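Local coordinates for DNA fragmentation factor subunit beta (Mus musculus, PDB 1V0D), which cuts chromosomal DNA as a nuclease during apoptosis, driving DNA fragmentation and chromatin condensation, at residues Ser228-His242 with Lys301-Leu315. Sequence-based numbering, arbitrary orientation.
With ZN (zinc ion), chain B.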
loop_
_atom_site.group_PDB
_atom_site.type_symbol
_atom_site.label_atom_id
_atom_site.label_comp_id
_atom_site.label_asym_id
_atom_site.label_seq_id
_atom_site.Cartn_x
_atom_site.Cartn_y
_atom_site.Cartn_z
ATOM N N SER A 228 13.809 -3.005 -9.555
ATOM C CA SER A 228 13.078 -2.577 -10.743
ATOM C C SER A 228 11.785 -3.340 -10.843
ATOM O O SER A 228 11.755 -4.556 -10.655
ATOM C CB SER A 228 13.889 -2.830 -12.006
ATOM O OG SER A 228 14.925 -1.876 -12.148
ATOM N N CYS A 229 10.705 -2.632 -11.132
ATOM C CA CYS A 229 9.425 -3.300 -11.266
ATOM C C CYS A 229 9.576 -4.261 -12.444
ATOM O O CYS A 229 10.144 -3.899 -13.477
ATOM C CB CYS A 229 8.325 -2.280 -11.560
ATOM S SG CYS A 229 6.694 -3.006 -11.682
ATOM N N GLN A 230 9.096 -5.488 -12.297
ATOM C CA GLN A 230 9.192 -6.434 -13.394
ATOM C C GLN A 230 7.919 -6.394 -14.241
ATOM O O GLN A 230 7.654 -7.320 -15.010
ATOM C CB GLN A 230 9.404 -7.841 -12.859
ATOM C CG GLN A 230 10.555 -7.971 -11.886
ATOM C CD GLN A 230 10.828 -9.422 -11.523
ATOM O OE1 GLN A 230 11.195 -9.741 -10.386
ATOM N NE2 GLN A 230 10.652 -10.312 -12.499
ATOM N N GLY A 231 7.134 -5.324 -14.089
ATOM C CA GLY A 231 5.892 -5.170 -14.836
ATOM C C GLY A 231 4.820 -6.166 -14.431
ATOM O O GLY A 231 5.110 -7.115 -13.702
ATOM N N PRO A 232 3.567 -5.992 -14.875
ATOM C CA PRO A 232 2.553 -6.969 -14.470
ATOM C C PRO A 232 2.894 -8.408 -14.878
ATOM O O PRO A 232 3.795 -8.643 -15.688
ATOM C CB PRO A 232 1.274 -6.438 -15.123
ATOM C CG PRO A 232 1.775 -5.635 -16.275
ATOM C CD PRO A 232 2.981 -4.941 -15.721
ATOM N N PHE A 233 2.163 -9.365 -14.311
ATOM C CA PHE A 233 2.384 -10.790 -14.569
ATOM C C PHE A 233 2.266 -11.200 -16.034
ATOM O O PHE A 233 2.990 -12.091 -16.493
ATOM C CB PHE A 233 1.401 -11.624 -13.748
ATOM C CG PHE A 233 0.071 -11.821 -14.415
ATOM C CD1 PHE A 233 -0.186 -12.969 -15.163
ATOM C CD2 PHE A 233 -0.929 -10.861 -14.300
ATOM C CE1 PHE A 233 -1.423 -13.158 -15.784
ATOM C CE2 PHE A 233 -2.170 -11.040 -14.920
ATOM C CZ PHE A 233 -2.417 -12.190 -15.661
ATOM N N ASP A 234 1.354 -10.556 -16.758
ATOM C CA ASP A 234 1.122 -10.869 -18.162
ATOM C C ASP A 234 1.943 -10.032 -19.146
ATOM O O ASP A 234 1.595 -9.935 -20.318
ATOM C CB ASP A 234 -0.364 -10.716 -18.476
ATOM C CG ASP A 234 -0.862 -9.301 -18.243
ATOM O OD1 ASP A 234 -0.046 -8.436 -17.838
ATOM O OD2 ASP A 234 -2.068 -9.056 -18.467
ATOM N N LEU A 235 3.020 -9.414 -18.674
ATOM C CA LEU A 235 3.882 -8.623 -19.547
ATOM C C LEU A 235 5.345 -8.929 -19.273
ATOM O O LEU A 235 5.697 -9.453 -18.212
ATOM C CB LEU A 235 3.634 -7.123 -19.378
ATOM C CG LEU A 235 2.320 -6.556 -19.923
ATOM C CD1 LEU A 235 2.418 -5.033 -19.960
ATOM C CD2 LEU A 235 2.053 -7.086 -21.328
ATOM N N GLU A 236 6.194 -8.591 -20.237
ATOM C CA GLU A 236 7.625 -8.855 -20.134
ATOM C C GLU A 236 8.384 -7.863 -19.250
ATOM O O GLU A 236 9.303 -8.251 -18.529
ATOM C CB GLU A 236 8.246 -8.895 -21.544
ATOM N N SER A 237 7.989 -6.591 -19.294
ATOM C CA SER A 237 8.664 -5.560 -18.509
ATOM C C SER A 237 7.724 -4.447 -18.044
ATOM O O SER A 237 6.575 -4.381 -18.473
ATOM C CB SER A 237 9.792 -4.957 -19.342
ATOM O OG SER A 237 9.286 -4.494 -20.583
ATOM N N CYS A 238 8.225 -3.570 -17.172
ATOM C CA CYS A 238 7.425 -2.460 -16.649
ATOM C C CYS A 238 7.436 -1.285 -17.609
ATOM O O CYS A 238 8.456 -0.622 -17.790
ATOM C CB CYS A 238 7.960 -2.006 -15.285
ATOM S SG CYS A 238 7.161 -0.516 -14.600
ATOM N N LEU A 239 6.290 -1.018 -18.218
ATOM C CA LEU A 239 6.183 0.081 -19.169
ATOM C C LEU A 239 6.427 1.448 -18.544
ATOM O O LEU A 239 6.869 2.364 -19.228
ATOM C CB LEU A 239 4.807 0.050 -19.835
ATOM C CG LEU A 239 4.564 -1.257 -20.599
ATOM C CD1 LEU A 239 3.073 -1.420 -20.918
ATOM C CD2 LEU A 239 5.440 -1.268 -21.859
ATOM N N SER A 240 6.142 1.585 -17.253
ATOM C CA SER A 240 6.337 2.860 -16.566
ATOM C C SER A 240 7.769 2.984 -16.061
ATOM O O SER A 240 8.245 4.082 -15.760
ATOM C CB SER A 240 5.365 2.983 -15.394
ATOM O OG SER A 240 4.038 2.705 -15.804
ATOM N N LYS A 241 8.451 1.846 -15.981
ATOM C CA LYS A 241 9.832 1.788 -15.513
ATOM C C LYS A 241 9.986 2.194 -14.052
ATOM O O LYS A 241 10.810 3.043 -13.711
ATOM C CB LYS A 241 10.716 2.661 -16.393
ATOM C CG LYS A 241 10.806 2.154 -17.808
ATOM C CD LYS A 241 11.940 2.831 -18.542
ATOM C CE LYS A 241 12.091 2.285 -19.945
ATOM N NZ LYS A 241 13.198 2.991 -20.655
ATOM N N HIS A 242 9.187 1.566 -13.199
ATOM C CA HIS A 242 9.191 1.819 -11.765
ATOM C C HIS A 242 10.439 1.257 -11.114
ATOM O O HIS A 242 10.846 0.138 -11.423
ATOM C CB HIS A 242 8.001 1.129 -11.112
ATOM C CG HIS A 242 6.672 1.594 -11.611
ATOM N ND1 HIS A 242 5.671 0.719 -11.966
ATOM C CD2 HIS A 242 6.147 2.834 -11.736
ATOM C CE1 HIS A 242 4.583 1.399 -12.283
ATOM N NE2 HIS A 242 4.845 2.685 -12.148
ATOM N N LYS A 301 6.966 -12.330 -9.293
ATOM C CA LYS A 301 7.393 -11.122 -9.991
ATOM C C LYS A 301 7.344 -9.994 -8.951
ATOM O O LYS A 301 6.364 -9.875 -8.216
ATOM C CB LYS A 301 6.420 -10.794 -11.125
ATOM C CG LYS A 301 6.921 -10.998 -12.555
ATOM C CD LYS A 301 5.937 -10.319 -13.535
ATOM C CE LYS A 301 6.472 -10.175 -14.975
ATOM N NZ LYS A 301 6.402 -11.436 -15.800
ATOM N N LEU A 302 8.394 -9.180 -8.866
ATOM C CA LEU A 302 8.397 -8.071 -7.921
ATOM C C LEU A 302 7.799 -6.873 -8.632
ATOM O O LEU A 302 8.435 -6.291 -9.504
ATOM C CB LEU A 302 9.820 -7.736 -7.477
ATOM C CG LEU A 302 9.967 -6.487 -6.588
ATOM C CD1 LEU A 302 9.249 -6.683 -5.263
ATOM C CD2 LEU A 302 11.442 -6.218 -6.347
ATOM N N VAL A 303 6.579 -6.497 -8.265
ATOM C CA VAL A 303 5.923 -5.370 -8.920
ATOM C C VAL A 303 5.537 -4.210 -8.021
ATOM O O VAL A 303 5.207 -4.380 -6.842
ATOM C CB VAL A 303 4.607 -5.794 -9.642
ATOM C CG1 VAL A 303 4.872 -6.913 -10.623
ATOM C CG2 VAL A 303 3.570 -6.221 -8.625
ATOM N N HIS A 304 5.566 -3.027 -8.621
ATOM C CA HIS A 304 5.158 -1.788 -7.984
ATOM C C HIS A 304 3.644 -1.970 -7.922
ATOM O O HIS A 304 3.086 -2.746 -8.686
ATOM C CB HIS A 304 5.568 -0.627 -8.893
ATOM C CG HIS A 304 4.934 0.688 -8.560
ATOM N ND1 HIS A 304 3.597 0.948 -8.785
ATOM C CD2 HIS A 304 5.480 1.852 -8.137
ATOM C CE1 HIS A 304 3.350 2.220 -8.525
ATOM N NE2 HIS A 304 4.475 2.790 -8.132
ATOM N N ILE A 305 2.975 -1.281 -7.014
ATOM C CA ILE A 305 1.535 -1.465 -6.871
ATOM C C ILE A 305 0.703 -1.193 -8.132
ATOM O O ILE A 305 -0.358 -1.794 -8.322
ATOM C CB ILE A 305 0.995 -0.615 -5.690
ATOM C CG1 ILE A 305 -0.474 -0.954 -5.449
ATOM C CG2 ILE A 305 1.206 0.873 -5.968
ATOM C CD1 ILE A 305 -1.073 -0.241 -4.283
ATOM N N ALA A 306 1.183 -0.306 -8.995
ATOM C CA ALA A 306 0.452 0.025 -10.218
ATOM C C ALA A 306 0.554 -1.090 -11.276
ATOM O O ALA A 306 -0.147 -1.068 -12.296
ATOM C CB ALA A 306 0.971 1.349 -10.795
ATOM N N CYS A 307 1.437 -2.051 -11.025
ATOM C CA CYS A 307 1.642 -3.166 -11.935
ATOM C C CYS A 307 1.261 -4.459 -11.255
ATOM O O CYS A 307 1.791 -5.511 -11.588
ATOM C CB CYS A 307 3.107 -3.253 -12.378
ATOM S SG CYS A 307 3.621 -1.897 -13.423
ATOM N N HIS A 308 0.375 -4.379 -10.273
ATOM C CA HIS A 308 -0.086 -5.575 -9.595
ATOM C C HIS A 308 -1.525 -5.745 -10.016
ATOM O O HIS A 308 -2.421 -5.191 -9.388
ATOM C CB HIS A 308 -0.033 -5.434 -8.075
ATOM C CG HIS A 308 -0.383 -6.695 -7.342
ATOM N ND1 HIS A 308 -0.597 -6.733 -5.981
ATOM C CD2 HIS A 308 -0.507 -7.975 -7.772
ATOM C CE1 HIS A 308 -0.834 -7.977 -5.605
ATOM N NE2 HIS A 308 -0.784 -8.752 -6.672
ATOM N N LYS A 309 -1.750 -6.474 -11.097
ATOM C CA LYS A 309 -3.108 -6.701 -11.539
ATOM C C LYS A 309 -3.739 -7.650 -10.536
ATOM O O LYS A 309 -3.234 -8.743 -10.295
ATOM C CB LYS A 309 -3.125 -7.296 -12.946
ATOM C CG LYS A 309 -2.580 -6.333 -13.984
ATOM C CD LYS A 309 -2.670 -6.872 -15.407
ATOM C CE LYS A 309 -2.074 -5.859 -16.385
ATOM N NZ LYS A 309 -2.050 -6.341 -17.796
ATOM N N LYS A 310 -4.828 -7.204 -9.924
ATOM C CA LYS A 310 -5.539 -7.997 -8.936
ATOM C C LYS A 310 -6.599 -8.830 -9.627
ATOM O O LYS A 310 -7.429 -9.465 -8.977
ATOM C CB LYS A 310 -6.188 -7.082 -7.898
ATOM C CG LYS A 310 -5.221 -6.526 -6.858
ATOM C CD LYS A 310 -4.720 -7.632 -5.939
ATOM C CE LYS A 310 -4.019 -7.056 -4.711
ATOM N NZ LYS A 310 -3.599 -8.117 -3.737
ATOM N N THR A 311 -6.571 -8.811 -10.956
ATOM C CA THR A 311 -7.514 -9.578 -11.754
ATOM C C THR A 311 -7.005 -11.005 -11.799
ATOM O O THR A 311 -5.881 -11.286 -11.381
ATOM C CB THR A 311 -7.576 -9.069 -13.187
ATOM O OG1 THR A 311 -7.553 -7.639 -13.181
ATOM C CG2 THR A 311 -8.857 -9.550 -13.859
ATOM N N THR A 312 -7.825 -11.908 -12.315
ATOM C CA THR A 312 -7.425 -13.299 -12.399
ATOM C C THR A 312 -6.299 -13.492 -13.393
ATOM O O THR A 312 -6.322 -12.919 -14.477
ATOM C CB THR A 312 -8.587 -14.189 -12.841
ATOM O OG1 THR A 312 -9.722 -13.930 -12.014
ATOM C CG2 THR A 312 -8.206 -15.658 -12.707
ATOM N N HIS A 313 -5.300 -14.275 -12.996
ATOM C CA HIS A 313 -4.175 -14.621 -13.861
ATOM C C HIS A 313 -4.741 -15.909 -14.450
ATOM O O HIS A 313 -4.874 -16.912 -13.741
ATOM C CB HIS A 313 -2.926 -14.943 -13.032
ATOM C CG HIS A 313 -2.370 -13.777 -12.273
ATOM N ND1 HIS A 313 -3.120 -12.670 -11.941
ATOM C CD2 HIS A 313 -1.138 -13.563 -11.751
ATOM C CE1 HIS A 313 -2.376 -11.823 -11.251
ATOM N NE2 HIS A 313 -1.169 -12.342 -11.122
ATOM N N LYS A 314 -5.104 -15.890 -15.725
ATOM C CA LYS A 314 -5.699 -17.074 -16.331
ATOM C C LYS A 314 -4.706 -18.217 -16.604
ATOM O O LYS A 314 -4.802 -18.906 -17.623
ATOM C CB LYS A 314 -6.429 -16.671 -17.613
ATOM N N LEU A 315 -3.763 -18.427 -15.688
ATOM C CA LEU A 315 -2.768 -19.478 -15.852
ATOM C C LEU A 315 -3.094 -20.727 -15.038
ATOM O O LEU A 315 -3.910 -20.688 -14.117
ATOM C CB LEU A 315 -1.379 -18.977 -15.445
ATOM C CG LEU A 315 -0.658 -17.834 -16.169
ATOM C CD1 LEU A 315 -0.868 -17.949 -17.664
ATOM C CD2 LEU A 315 -1.173 -16.516 -15.666
HETATM ZN ZN ZN B . 5.697 -1.276 -12.952
#
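A zinc site with three cysteines and one histidine, probably structural, joins the loop 228-242 to the chain that leaves strand 300-303. Cys-229 SG, Cys-238 SG and His-242 ND1 come from the loop, and Cys-307 SG closes the shell from 301-315, 2.2 Å from the zinc ion. The Cys-229 sulfur also accepts the backbone N-H of His-304, almost straight at 177°. The imidazole of His-242 lies nearly parallel to that of His-304. Ser-240 CB lies over the opposite face of the His-242 ring. His-242 NE2 is hydrogen-bonded to Glu-251 of the second subunit, so this zinc ligand also reaches the other copy.

Beside the metal, Gln-230 N donates to Leu-302 O (3.0 Å), and its extended side chain brings OE1 back to Leu-302 N in a weak bond. Lys-301 runs along the loop carbonyls and bends at its last torsion (chi4 79°), which brings Lys-301 NZ to Leu-235 O in a weak hydrogen bond.

Farther on, the ring of Phe-233 stacks face to face on His-313, centroids 3.6 Å apart and planes at 4°. The CB of Asp-234 covers the opposite face of the Phe-233 ring. Asp-234 and Lys-309 form a salt bridge: Lys-309 NZ lies 2.8 Å from Asp-234 OD2, on its syn lone pair, with a weaker bond to OD1.

His-313 NE2 is hydrogen-bonded to Asp-262, which binds magnesium together with His-308. His-313 ND1 donates to Thr-311 O. The His-313 ring is thus fixed from both nitrogens and one face, and Phe-233 links the zinc-bound loop to this histidine, which probably belongs to the second shell of the magnesium site.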